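Local coordinates for protein hydrazine synthase subunit alpha (Candidatus Kuenenia stuttgartiensis, PDB 5C2V) that forms hydrazine within the hydrazine synthase complex by condensing hydroxylamine with ammonia, as a subunit carrying two c-type hemes, at residues I464-Q469 against D639-V644; F500-I505 against Q766-P771. All coordinates share one frame; numbering follows the deposited sequence.

Contact 1: I464-Q469 against D639-V644; sequences IIQGYQ and DKQRTV
The antiparallel sheet of the middle domain meets the loop that leads into helix 646-657 here: Q466 and Y468, at the end of strand 461-467 and just beyond it, receive Q641 between them. Both heteroatoms of the Q641 amide are engaged. Its NE2 donates to Q466 OE1 at 2.6 Å, with the N-H pointing only roughly at the oxygen (144°) and the acceptor close to the plane of the Q641 amide. The two glutamine amides are strongly turned against each other, their planes 72° apart. The second bond comes from the same segment, two residues on, where the hydroxyl OH of Y468 donates a hydrogen bond to Q641 OE1 over 2.8 Å, approaching from above the carbonyl plane and not along a lone pair. The same oxygen lies in the plane of the tyrosine ring, at the edge carrying CE1 and the hydroxyl. Q641 reaches this position as an extended chain, with CG swung away from the backbone N (chi1 -165°). A water donates to Y468 OH at 2.7 Å and to the Q641 backbone O at 3.1 Å, tying the phenol to the loop backbone as well. Farther round the ring edge, T643 CB approaches CE2 at 4.4 Å, while its hydroxyl bonds to R503 O. L522 and I506 pack on the side chains of both glutamines. With one amide group giving to Q466 and taking from Y468, its rotation is set, and the buried Q466 carbonyl is satisfied by an uncharged donor.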
ATOM      1  N   ILE D 464     -10.440 -14.035  23.763  1.00 50.89           N
ATOM      2  CA  ILE D 464     -10.219 -15.147  22.853  1.00 57.72           C
ATOM      3  C   ILE D 464     -11.490 -15.434  22.064  1.00 48.00           C
ATOM      4  O   ILE D 464     -12.555 -15.699  22.643  1.00 42.60           O
ATOM      5  CB  ILE D 464      -9.775 -16.417  23.596  1.00 60.17           C
ATOM      6  CG1 ILE D 464      -8.708 -16.077  24.639  1.00 50.58           C
ATOM      7  CG2 ILE D 464      -9.259 -17.452  22.610  1.00 57.24           C
ATOM      8  CD1 ILE D 464      -8.255 -17.264  25.458  1.00 48.34           C
ATOM      9  N   ILE D 465     -11.345 -15.388  20.742  1.00 37.15           N
ATOM     10  CA  ILE D 465     -12.456 -15.430  19.799  1.00 49.21           C
ATOM     11  C   ILE D 465     -12.364 -16.644  18.876  1.00 48.71           C
ATOM     12  O   ILE D 465     -11.294 -16.941  18.349  1.00 40.38           O
ATOM     13  CB  ILE D 465     -12.481 -14.147  18.936  1.00 44.91           C
ATOM     14  CG1 ILE D 465     -12.714 -12.914  19.812  1.00 64.19           C
ATOM     15  CG2 ILE D 465     -13.532 -14.240  17.839  1.00 44.77           C
ATOM     16  CD1 ILE D 465     -12.587 -11.604  19.064  1.00 60.90           C
ATOM     17  N   GLN D 466     -13.480 -17.340  18.677  1.00 39.20           N
ATOM     18  CA  GLN D 466     -13.517 -18.473  17.754  1.00 57.04           C
ATOM     19  C   GLN D 466     -14.270 -18.140  16.470  1.00 51.24           C
ATOM     20  O   GLN D 466     -15.434 -17.741  16.508  1.00 44.99           O
ATOM     21  CB  GLN D 466     -14.156 -19.694  18.414  1.00 58.62           C
ATOM     22  CG  GLN D 466     -14.258 -20.902  17.494  1.00 54.89           C
ATOM     23  CD  GLN D 466     -14.964 -22.074  18.144  1.00 63.21           C
ATOM     24  OE1 GLN D 466     -15.179 -22.092  19.355  1.00 57.18           O
ATOM     25  NE2 GLN D 466     -15.329 -23.065  17.337  1.00 57.24           N
ATOM     26  N   GLY D 467     -13.598 -18.304  15.337  1.00 38.79           N
ATOM     27  CA  GLY D 467     -14.221 -18.095  14.044  1.00 48.19           C
ATOM     28  C   GLY D 467     -15.231 -19.166  13.684  1.00 49.43           C
ATOM     29  O   GLY D 467     -14.931 -20.359  13.735  1.00 71.05           O
ATOM     30  N   TYR D 468     -16.434 -18.738  13.314  1.00 59.02           N
ATOM     31  CA  TYR D 468     -17.464 -19.662  12.855  1.00 34.52           C
ATOM     32  C   TYR D 468     -17.448 -19.749  11.336  1.00 42.35           C
ATOM     33  O   TYR D 468     -17.479 -18.727  10.649  1.00 61.31           O
ATOM     34  CB  TYR D 468     -18.849 -19.228  13.337  1.00 28.80           C
ATOM     35  CG  TYR D 468     -18.993 -19.132  14.838  1.00 47.27           C
ATOM     36  CD1 TYR D 468     -18.200 -19.897  15.685  1.00 41.34           C
ATOM     37  CD2 TYR D 468     -19.926 -18.277  15.408  1.00 50.54           C
ATOM     38  CE1 TYR D 468     -18.334 -19.809  17.058  1.00 49.92           C
ATOM     39  CE2 TYR D 468     -20.066 -18.183  16.778  1.00 52.22           C
ATOM     40  CZ  TYR D 468     -19.268 -18.950  17.599  1.00 50.30           C
ATOM     41  OH  TYR D 468     -19.408 -18.857  18.964  1.00 53.17           O
ATOM     42  N   GLN D 469     -17.395 -20.970  10.818  1.00 51.84           N
ATOM     43  CA  GLN D 469     -17.437 -21.182   9.380  1.00 59.19           C
ATOM     44  C   GLN D 469     -18.784 -20.723   8.839  1.00 56.46           C
ATOM     45  O   GLN D 469     -19.804 -20.842   9.517  1.00 46.59           O
ATOM     46  CB  GLN D 469     -17.196 -22.654   9.042  1.00 51.61           C
ATOM     47  CG  GLN D 469     -17.045 -22.939   7.558  1.00 54.32           C
ATOM     48  CD  GLN D 469     -15.777 -22.347   6.968  1.00 64.19           C
ATOM     49  OE1 GLN D 469     -14.722 -22.981   6.975  1.00 75.48           O
ATOM     50  NE2 GLN D 469     -15.877 -21.129   6.448  1.00 81.43           N
ATOM     51  N   ASP D 639     -22.274 -25.918  22.061  1.00 73.01           N
ATOM     52  CA  ASP D 639     -23.679 -25.534  22.073  1.00 66.69           C
ATOM     53  C   ASP D 639     -23.870 -24.202  22.795  1.00 66.46           C
ATOM     54  O   ASP D 639     -24.634 -23.344  22.354  1.00 76.99           O
ATOM     55  CB  ASP D 639     -24.513 -26.633  22.744  1.00 74.86           C
ATOM     56  CG  ASP D 639     -25.991 -26.546  22.408  1.00 99.85           C
ATOM     57  OD1 ASP D 639     -26.514 -25.424  22.245  1.00103.58           O
ATOM     58  OD2 ASP D 639     -26.636 -27.611  22.311  1.00111.71           O
ATOM     59  N   LYS D 640     -23.160 -24.041  23.907  1.00 72.09           N
ATOM     60  CA  LYS D 640     -23.376 -22.917  24.809  1.00 66.59           C
ATOM     61  C   LYS D 640     -22.406 -21.744  24.625  1.00 52.64           C
ATOM     62  O   LYS D 640     -22.462 -20.774  25.381  1.00 49.36           O
ATOM     63  CB  LYS D 640     -23.317 -23.423  26.252  1.00 62.35           C
ATOM     64  CG  LYS D 640     -24.094 -24.716  26.443  1.00 67.70           C
ATOM     65  CD  LYS D 640     -23.971 -25.264  27.851  1.00 73.42           C
ATOM     66  CE  LYS D 640     -24.829 -24.481  28.822  1.00 79.14           C
ATOM     67  NZ  LYS D 640     -24.851 -25.128  30.162  1.00 86.38           N
ATOM     68  N   GLN D 641     -21.517 -21.831  23.638  1.00 46.19           N
ATOM     69  CA  GLN D 641     -20.533 -20.771  23.407  1.00 48.33           C
ATOM     70  C   GLN D 641     -21.211 -19.449  23.045  1.00 55.96           C
ATOM     71  O   GLN D 641     -22.042 -19.390  22.139  1.00 52.71           O
ATOM     72  CB  GLN D 641     -19.549 -21.176  22.306  1.00 38.44           C
ATOM     73  CG  GLN D 641     -18.301 -20.304  22.249  1.00 33.27           C
ATOM     74  CD  GLN D 641     -17.349 -20.715  21.141  1.00 42.74           C
ATOM     75  OE1 GLN D 641     -17.751 -20.880  19.990  1.00 55.66           O
ATOM     76  NE2 GLN D 641     -16.077 -20.883  21.486  1.00 56.01           N
ATOM     77  N   ARG D 642     -20.838 -18.387  23.756  1.00 53.63           N
ATOM     78  CA  ARG D 642     -21.522 -17.101  23.649  1.00 48.40           C
ATOM     79  C   ARG D 642     -20.965 -16.200  22.550  1.00 59.55           C
ATOM     80  O   ARG D 642     -19.754 -16.132  22.335  1.00 51.29           O
ATOM     81  CB  ARG D 642     -21.460 -16.366  24.992  1.00 55.18           C
ATOM     82  CG  ARG D 642     -22.285 -15.089  25.049  1.00 55.49           C
ATOM     83  CD  ARG D 642     -22.194 -14.428  26.416  1.00 53.86           C
ATOM     84  NE  ARG D 642     -20.850 -13.935  26.705  1.00 73.45           N
ATOM     85  CZ  ARG D 642     -20.452 -12.683  26.499  1.00 67.73           C
ATOM     86  NH1 ARG D 642     -21.298 -11.790  26.001  1.00 61.03           N
ATOM     87  NH2 ARG D 642     -19.211 -12.321  26.791  1.00 53.18           N
ATOM     88  N   THR D 643     -21.868 -15.510  21.859  1.00 52.01           N
ATOM     89  CA  THR D 643     -21.502 -14.500  20.874  1.00 46.57           C
ATOM     90  C   THR D 643     -22.411 -13.286  21.025  1.00 50.51           C
ATOM     91  O   THR D 643     -23.416 -13.342  21.734  1.00 57.92           O
ATOM     92  CB  THR D 643     -21.602 -15.032  19.434  1.00 64.45           C
ATOM     93  OG1 THR D 643     -20.948 -14.123  18.538  1.00 48.03           O
ATOM     94  CG2 THR D 643     -23.058 -15.184  19.021  1.00 52.60           C
ATOM     95  N   VAL D 644     -22.053 -12.189  20.368  1.00 63.01           N
ATOM     96  CA  VAL D 644     -22.894 -10.998  20.377  1.00 60.84           C
ATOM     97  C   VAL D 644     -23.575 -10.811  19.026  1.00 61.94           C
ATOM     98  O   VAL D 644     -22.914 -10.595  18.010  1.00 54.99           O
ATOM     99  CB  VAL D 644     -22.089  -9.733  20.720  1.00 52.40           C
ATOM    100  CG1 VAL D 644     -23.007  -8.522  20.769  1.00 57.52           C
ATOM    101  CG2 VAL D 644     -21.369  -9.908  22.047  1.00 39.59           C
TER
HETATM  102  O   HOH W   1     -22.072 -18.318  19.223  1.00 50.51           O

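Contact 2: F500-I505 against Q766-P771; sequences FQQRGI and QWDNIP. With CA (calcium ion), chain Z.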
ATOM      1  N   PHE D 500     -15.621  -8.987   8.188  1.00 53.98           N
ATOM      2  CA  PHE D 500     -15.536  -9.990   9.241  1.00 37.30           C
ATOM      3  C   PHE D 500     -16.728 -10.936   9.189  1.00 52.73           C
ATOM      4  O   PHE D 500     -17.877 -10.501   9.282  1.00 45.35           O
ATOM      5  CB  PHE D 500     -15.462  -9.323  10.618  1.00 45.34           C
ATOM      6  CG  PHE D 500     -14.203  -8.534  10.847  1.00 62.73           C
ATOM      7  CD1 PHE D 500     -14.084  -7.239  10.371  1.00 58.84           C
ATOM      8  CD2 PHE D 500     -13.145  -9.084  11.552  1.00 44.49           C
ATOM      9  CE1 PHE D 500     -12.929  -6.511  10.584  1.00 51.34           C
ATOM     10  CE2 PHE D 500     -11.986  -8.360  11.768  1.00 51.23           C
ATOM     11  CZ  PHE D 500     -11.879  -7.072  11.283  1.00 64.45           C
ATOM     12  N   GLN D 501     -16.454 -12.227   9.041  1.00 52.24           N
ATOM     13  CA  GLN D 501     -17.513 -13.227   9.055  1.00 49.44           C
ATOM     14  C   GLN D 501     -17.909 -13.573  10.488  1.00 50.98           C
ATOM     15  O   GLN D 501     -17.353 -13.030  11.444  1.00 51.10           O
ATOM     16  CB  GLN D 501     -17.084 -14.484   8.299  1.00 52.13           C
ATOM     17  CG  GLN D 501     -17.070 -14.313   6.789  1.00 52.55           C
ATOM     18  CD  GLN D 501     -16.639 -15.571   6.062  1.00 66.64           C
ATOM     19  OE1 GLN D 501     -15.925 -16.407   6.616  1.00 71.80           O
ATOM     20  NE2 GLN D 501     -17.077 -15.713   4.816  1.00 56.56           N
ATOM     21  N   GLN D 502     -18.872 -14.478  10.627  1.00 48.77           N
ATOM     22  CA  GLN D 502     -19.434 -14.819  11.930  1.00 47.82           C
ATOM     23  C   GLN D 502     -18.403 -15.432  12.870  1.00 63.11           C
ATOM     24  O   GLN D 502     -17.590 -16.266  12.469  1.00 41.02           O
ATOM     25  CB  GLN D 502     -20.614 -15.774  11.756  1.00 54.15           C
ATOM     26  CG  GLN D 502     -21.703 -15.231  10.851  1.00 58.27           C
ATOM     27  CD  GLN D 502     -22.710 -16.286  10.447  1.00 53.81           C
ATOM     28  OE1 GLN D 502     -22.363 -17.272   9.797  1.00 55.96           O
ATOM     29  NE2 GLN D 502     -23.966 -16.084  10.829  1.00 52.02           N
ATOM     30  N   ARG D 503     -18.443 -14.997  14.124  1.00 45.07           N
ATOM     31  CA  ARG D 503     -17.514 -15.462  15.145  1.00 48.43           C
ATOM     32  C   ARG D 503     -18.111 -15.265  16.533  1.00 51.67           C
ATOM     33  O   ARG D 503     -19.123 -14.582  16.691  1.00 45.77           O
ATOM     34  CB  ARG D 503     -16.171 -14.744  15.024  1.00 49.68           C
ATOM     35  CG  ARG D 503     -16.263 -13.233  14.959  1.00 40.25           C
ATOM     36  CD  ARG D 503     -14.991 -12.660  14.364  1.00 36.69           C
ATOM     37  NE  ARG D 503     -14.824 -13.066  12.971  1.00 36.02           N
ATOM     38  CZ  ARG D 503     -13.701 -12.918  12.278  1.00 39.29           C
ATOM     39  NH1 ARG D 503     -12.633 -12.379  12.851  1.00 32.76           N
ATOM     40  NH2 ARG D 503     -13.641 -13.315  11.014  1.00 27.93           N
ATOM     41  N   GLY D 504     -17.487 -15.873  17.535  1.00 39.98           N
ATOM     42  CA  GLY D 504     -17.988 -15.793  18.894  1.00 49.03           C
ATOM     43  C   GLY D 504     -16.862 -15.802  19.905  1.00 44.40           C
ATOM     44  O   GLY D 504     -15.693 -15.936  19.545  1.00 36.02           O
ATOM     45  N   ILE D 505     -17.212 -15.648  21.176  1.00 36.54           N
ATOM     46  CA  ILE D 505     -16.211 -15.509  22.225  1.00 50.53           C
ATOM     47  C   ILE D 505     -15.858 -16.844  22.871  1.00 57.62           C
ATOM     48  O   ILE D 505     -16.689 -17.456  23.545  1.00 54.89           O
ATOM     49  CB  ILE D 505     -16.690 -14.536  23.321  1.00 49.21           C
ATOM     50  CG1 ILE D 505     -17.109 -13.201  22.704  1.00 47.25           C
ATOM     51  CG2 ILE D 505     -15.604 -14.331  24.366  1.00 53.58           C
ATOM     52  CD1 ILE D 505     -17.648 -12.204  23.710  1.00 54.64           C
ATOM     53  N   GLN D 766     -20.632  -7.529  13.461  1.00 56.93           N
ATOM     54  CA  GLN D 766     -21.507  -8.269  12.561  1.00 48.03           C
ATOM     55  C   GLN D 766     -22.974  -7.942  12.817  1.00 43.50           C
ATOM     56  O   GLN D 766     -23.306  -7.141  13.690  1.00 46.44           O
ATOM     57  CB  GLN D 766     -21.281  -9.778  12.701  1.00 45.38           C
ATOM     58  CG  GLN D 766     -19.902 -10.261  12.281  1.00 36.99           C
ATOM     59  CD  GLN D 766     -18.864 -10.075  13.369  1.00 45.01           C
ATOM     60  OE1 GLN D 766     -19.179  -9.634  14.474  1.00 55.77           O
ATOM     61  NE2 GLN D 766     -17.617 -10.416  13.063  1.00 41.74           N
ATOM     62  N   TRP D 767     -23.839  -8.578  12.037  1.00 43.15           N
ATOM     63  CA  TRP D 767     -25.285  -8.441  12.153  1.00 46.63           C
ATOM     64  C   TRP D 767     -25.860  -9.792  12.540  1.00 53.59           C
ATOM     65  O   TRP D 767     -26.463  -9.957  13.601  1.00 47.61           O
ATOM     66  CB  TRP D 767     -25.887  -7.942  10.836  1.00 39.91           C
ATOM     67  CG  TRP D 767     -27.333  -8.304  10.613  1.00 44.41           C
ATOM     68  CD1 TRP D 767     -27.810  -9.417   9.977  1.00 47.93           C
ATOM     69  CD2 TRP D 767     -28.484  -7.525  10.968  1.00 38.62           C
ATOM     70  NE1 TRP D 767     -29.184  -9.394   9.946  1.00 53.14           N
ATOM     71  CE2 TRP D 767     -29.623  -8.243  10.543  1.00 44.12           C
ATOM     72  CE3 TRP D 767     -28.663  -6.299  11.615  1.00 45.33           C
ATOM     73  CZ2 TRP D 767     -30.919  -7.772  10.743  1.00 48.40           C
ATOM     74  CZ3 TRP D 767     -29.953  -5.836  11.815  1.00 54.30           C
ATOM     75  CH2 TRP D 767     -31.063  -6.570  11.381  1.00 45.35           C
ATOM     76  N   ASP D 768     -25.653 -10.767  11.660  1.00 46.26           N
ATOM     77  CA  ASP D 768     -26.083 -12.122  11.921  1.00 64.47           C
ATOM     78  C   ASP D 768     -24.863 -12.915  12.367  1.00 64.61           C
ATOM     79  O   ASP D 768     -24.014 -13.274  11.553  1.00 68.65           O
ATOM     80  CB  ASP D 768     -26.706 -12.717  10.655  1.00 70.11           C
ATOM     81  CG  ASP D 768     -27.613 -13.885  10.940  1.00 74.98           C
ATOM     82  OD1 ASP D 768     -27.255 -14.720  11.790  1.00 69.97           O
ATOM     83  OD2 ASP D 768     -28.689 -13.965  10.312  1.00 90.38           O
ATOM     84  N   ASN D 769     -24.779 -13.175  13.667  1.00 56.80           N
ATOM     85  CA  ASN D 769     -23.663 -13.927  14.226  1.00 67.24           C
ATOM     86  C   ASN D 769     -24.017 -15.383  14.499  1.00 77.99           C
ATOM     87  O   ASN D 769     -23.195 -16.143  15.007  1.00 69.95           O
ATOM     88  CB  ASN D 769     -23.150 -13.257  15.502  1.00 53.81           C
ATOM     89  CG  ASN D 769     -21.795 -12.600  15.307  1.00 59.63           C
ATOM     90  OD1 ASN D 769     -21.040 -12.966  14.404  1.00 38.72           O
ATOM     91  ND2 ASN D 769     -21.477 -11.629  16.155  1.00 51.22           N
ATOM     92  N   ILE D 770     -25.249 -15.759  14.174  1.00 75.21           N
ATOM     93  CA  ILE D 770     -25.692 -17.138  14.333  1.00 45.48           C
ATOM     94  C   ILE D 770     -25.646 -17.858  12.989  1.00 60.60           C
ATOM     95  O   ILE D 770     -26.471 -17.594  12.117  1.00 72.57           O
ATOM     96  CB  ILE D 770     -27.119 -17.211  14.908  1.00 55.76           C
ATOM     97  CG1 ILE D 770     -27.203 -16.439  16.227  1.00 49.06           C
ATOM     98  CG2 ILE D 770     -27.544 -18.660  15.102  1.00 58.62           C
ATOM     99  CD1 ILE D 770     -28.596 -16.379  16.813  1.00 55.73           C
ATOM    100  N   PRO D 771     -24.678 -18.774  12.823  1.00 50.10           N
ATOM    101  CA  PRO D 771     -24.458 -19.497  11.563  1.00 56.74           C
ATOM    102  C   PRO D 771     -25.707 -20.213  11.055  1.00 55.88           C
ATOM    103  O   PRO D 771     -26.401 -20.870  11.830  1.00 67.72           O
ATOM    104  CB  PRO D 771     -23.366 -20.507  11.928  1.00 53.38           C
ATOM    105  CG  PRO D 771     -22.639 -19.873  13.061  1.00 53.80           C
ATOM    106  CD  PRO D 771     -23.689 -19.147  13.849  1.00 50.93           C
TER
HETATM  107 CA    CA Z 902     -27.855 -16.778  10.861  1.00 68.48          CA
HETATM  108  O   HOH W   2     -26.142 -16.632   9.203  1.00 56.96           O
HETATM  109  O   HOH W   3     -29.477 -15.818   9.367  1.00 62.82           O
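A calcium-binding loop that follows helix 751-762 sits beside the start of strand 503-510 in this buried contact, with the side chain of Q502 laid along its backbone. Calcium is bound by D768 OD1 at 2.3 Å, by I770 O and by two waters, and G772 and D774 complete the site. D768 OD1 also accepts from the backbone N of I770, an Asx turn that shapes the loop around the ion, while OD2 forms a salt bridge with R647. Q502 touches this turn from outside the coordination sphere. Beyond CG its chain is extended, carrying NE2 to D768 O at 2.9 Å, where it donates from well above the carbonyl plane. NE2 also gives a weak bond to one of the metal-bound waters, and OE1 lies against P771, 3.5 Å from its CA. N769 approaches the strand backbone: its OD1 takes a weak but nearly straight bond (164°) from R503 N, and its ND2 is held by V644 O. At the other end of the contact the Q766 chain bends at chi2 (82°), bringing NE2 beside F500 CB and the aliphatic part of R503; its main partner is L763 O, with a weak bond to Q501 O at 3.1 Å. R503 NE returns to the same Q501 O, the guanidinium has its strongest polar partner in Y528, and one of its faces meets the phenyl rim, F500 CD2 standing 3.5 Å above its plane.

Contacts 1 and 2 lie side by side, their centres about 8 Å apart, and join neighbouring strands of one sheet, 461-467 and 503-510, to two separate loops of the C-terminal region. Direct bonds connect them: T643 OG1 lies 2.6 Å from R503 O, a probable hydrogen bond, and V644 O is equally close to N769 ND2. Backbone bonds pair Q466 with G504 and Y468 with Q502, while Y468 OH packs 3.4 Å from G504 CA. Calcium belongs to contact 2, yet the side chain of Y468 is only about 9 Å from it. A bound heme c lies about 9 Å from the F500 side chain, and both contacts lie away from the heme sites.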